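Side-chain contact in omega transaminase (Pseudomonas sp., PDB 5LHA), which probably transfers amino groups between amines and keto or aldehyde acceptors, using a pyridoxal phosphate cofactor held here in its aminated, pyridoxamine form: residues 265-269 against 270-274. Sequence-based numbering, arbitrary orientation.
Sequences EVVTG and FGRSG. With PMP (4'-deoxy-4'-aminopyridoxal-5'-phosphate), chain E.
Val267 and Arg272 meet across a chain that leaves a helix-like bend at 266-268, passes through a type II turn from Thr268 to Gly271 and runs straight into a type I turn from Gly271 to Gly274. Because CG of Arg272 lies anti to its backbone N (chi1 -176°), the side chain is carried back across Val267, and its CD lies 4.1 Å from Val267 CG1. The two cross at a slant, with Trp63 and Met387 packing on both. Two waters complete the join. One accepts from Arg272 N (2.8 Å) and lies within bonding range of Val267 O and of Gly269 O (2.7 Å). The other lies in the guanidinium plane at its edge, accepts from Arg272 NE, 2.9 Å away, and is likewise within range of Val267 O at 3.0 Å. Beyond it, Arg272 NH1 bonds to the carbonyls of Leu386 and Pro434 and NH2 to Asn66 OD1, which fixes the rotation of the buried guanidinium. Spanning the bend from its last residue to the one before it, Thr268 OG1 donates to Glu265 OE1 (2.7 Å) from 51° above the carboxylate plane; OE1 also receives a hydrogen bond from Gly278 N, while OE2 is hydrogen-bonded to Ser279 OG. The other methyl of Val267, CG2, faces the cofactor, 3.1 Å from PMP O3, and Val266 CB lies 3.7 Å from PMP C2, packed against the pyridine ring. This is the loop after strand 260-264 of a fold type I, class III aminotransferase: it carries Val266 and Val267 into the cofactor pocket just past Asp264, while Arg272 ties the turn to the connections at Leu386 and Pro434.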
loop_
_atom_site.group_PDB
_atom_site.type_symbol
_atom_site.label_atom_id
_atom_site.label_comp_id
_atom_site.label_asym_id
_atom_site.label_seq_id
_atom_site.Cartn_x
_atom_site.Cartn_y
_atom_site.Cartn_z
ATOM N N GLU A 265 4.283 -10.560 -24.592
ATOM C CA GLU A 265 4.256 -11.397 -25.777
ATOM C C GLU A 265 4.105 -12.873 -25.433
ATOM O O GLU A 265 4.380 -13.733 -26.275
ATOM C CB GLU A 265 5.536 -11.171 -26.581
ATOM C CG GLU A 265 5.777 -9.739 -27.017
ATOM C CD GLU A 265 5.342 -9.470 -28.445
ATOM O OE1 GLU A 265 4.772 -10.377 -29.091
ATOM O OE2 GLU A 265 5.607 -8.359 -28.940
ATOM N N VAL A 266 3.619 -13.180 -24.228
ATOM C CA VAL A 266 3.506 -14.575 -23.806
ATOM C C VAL A 266 2.661 -15.370 -24.798
ATOM O O VAL A 266 3.011 -16.500 -25.162
ATOM C CB VAL A 266 2.951 -14.657 -22.372
ATOM C CG1 VAL A 266 2.486 -16.057 -22.061
ATOM C CG2 VAL A 266 3.998 -14.201 -21.361
ATOM N N VAL A 267 1.555 -14.790 -25.266
ATOM C CA VAL A 267 0.688 -15.463 -26.233
ATOM C C VAL A 267 1.096 -15.143 -27.670
ATOM O O VAL A 267 1.179 -16.043 -28.516
ATOM C CB VAL A 267 -0.791 -15.109 -25.961
ATOM C CG1 VAL A 267 -1.693 -15.677 -27.044
ATOM C CG2 VAL A 267 -1.217 -15.658 -24.609
ATOM N N THR A 268 1.347 -13.859 -27.965
ATOM C CA THR A 268 1.684 -13.408 -29.315
ATOM C C THR A 268 3.118 -13.736 -29.720
ATOM O O THR A 268 3.453 -13.623 -30.904
ATOM C CB THR A 268 1.498 -11.898 -29.438
ATOM O OG1 THR A 268 2.317 -11.246 -28.463
ATOM C CG2 THR A 268 0.042 -11.516 -29.205
ATOM N N GLY A 269 3.983 -14.061 -28.764
ATOM C CA GLY A 269 5.346 -14.413 -29.084
ATOM C C GLY A 269 5.456 -15.623 -29.981
ATOM O O GLY A 269 4.836 -16.665 -29.731
ATOM N N PHE A 270 6.232 -15.465 -31.048
ATOM C CA PHE A 270 6.637 -16.524 -31.964
ATOM C C PHE A 270 5.544 -16.938 -32.945
ATOM O O PHE A 270 5.544 -18.084 -33.406
ATOM C CB PHE A 270 7.173 -17.739 -31.193
ATOM C CG PHE A 270 8.293 -17.394 -30.238
ATOM C CD1 PHE A 270 9.558 -17.078 -30.711
ATOM C CD2 PHE A 270 8.062 -17.338 -28.867
ATOM C CE1 PHE A 270 10.573 -16.742 -29.836
ATOM C CE2 PHE A 270 9.076 -17.006 -27.990
ATOM C CZ PHE A 270 10.334 -16.708 -28.478
ATOM N N GLY A 271 4.583 -16.062 -33.258
ATOM C CA GLY A 271 3.850 -16.240 -34.499
ATOM C C GLY A 271 2.333 -16.254 -34.514
ATOM O O GLY A 271 1.748 -16.183 -35.599
ATOM N N ARG A 272 1.675 -16.361 -33.353
ATOM C CA ARG A 272 0.238 -16.636 -33.356
ATOM C C ARG A 272 -0.547 -15.573 -34.122
ATOM O O ARG A 272 -1.562 -15.885 -34.758
ATOM C CB ARG A 272 -0.296 -16.775 -31.929
ATOM C CG ARG A 272 -1.784 -17.153 -31.876
ATOM C CD ARG A 272 -2.188 -17.746 -30.541
ATOM N NE ARG A 272 -1.616 -19.068 -30.293
ATOM C CZ ARG A 272 -2.088 -20.212 -30.788
ATOM N NH1 ARG A 272 -3.150 -20.223 -31.584
ATOM N NH2 ARG A 272 -1.488 -21.356 -30.488
ATOM N N SER A 273 -0.111 -14.314 -34.062
ATOM C CA SER A 273 -0.855 -13.219 -34.671
ATOM C C SER A 273 -0.355 -12.838 -36.059
ATOM O O SER A 273 -0.842 -11.858 -36.627
ATOM C CB SER A 273 -0.820 -11.990 -33.755
ATOM O OG SER A 273 0.413 -11.304 -33.871
ATOM N N GLY A 274 0.578 -13.595 -36.629
ATOM C CA GLY A 274 1.060 -13.326 -37.968
ATOM C C GLY A 274 2.466 -12.773 -38.028
ATOM O O GLY A 274 2.935 -12.433 -39.121
HETATM N N1 PMP E . 0.435 -12.972 -19.817
HETATM C C2 PMP E . -0.262 -13.471 -20.906
HETATM C C2A PMP E . -0.640 -12.583 -22.060
HETATM C C3 PMP E . -0.929 -14.680 -20.754
HETATM O O3 PMP E . -1.911 -15.043 -21.636
HETATM C C4 PMP E . -0.601 -15.520 -19.692
HETATM C C4A PMP E . -1.272 -16.872 -19.576
HETATM N N4A PMP E . -2.326 -17.003 -20.560
HETATM C C5 PMP E . 0.332 -15.110 -18.738
HETATM C C6 PMP E . 0.847 -13.817 -18.816
HETATM C C5A PMP E . 0.765 -16.073 -17.642
HETATM O O4P PMP E . 1.369 -17.229 -18.200
HETATM P P PMP E . 1.645 -18.570 -17.339
HETATM O O1P PMP E . 0.348 -19.358 -17.327
HETATM O O2P PMP E . 2.716 -19.377 -18.043
HETATM O O3P PMP E . 2.057 -18.269 -15.912
HETATM O O HOH W 1 2.557 -17.466 -30.902
HETATM O O HOH W 2 0.685 -18.992 -28.585
#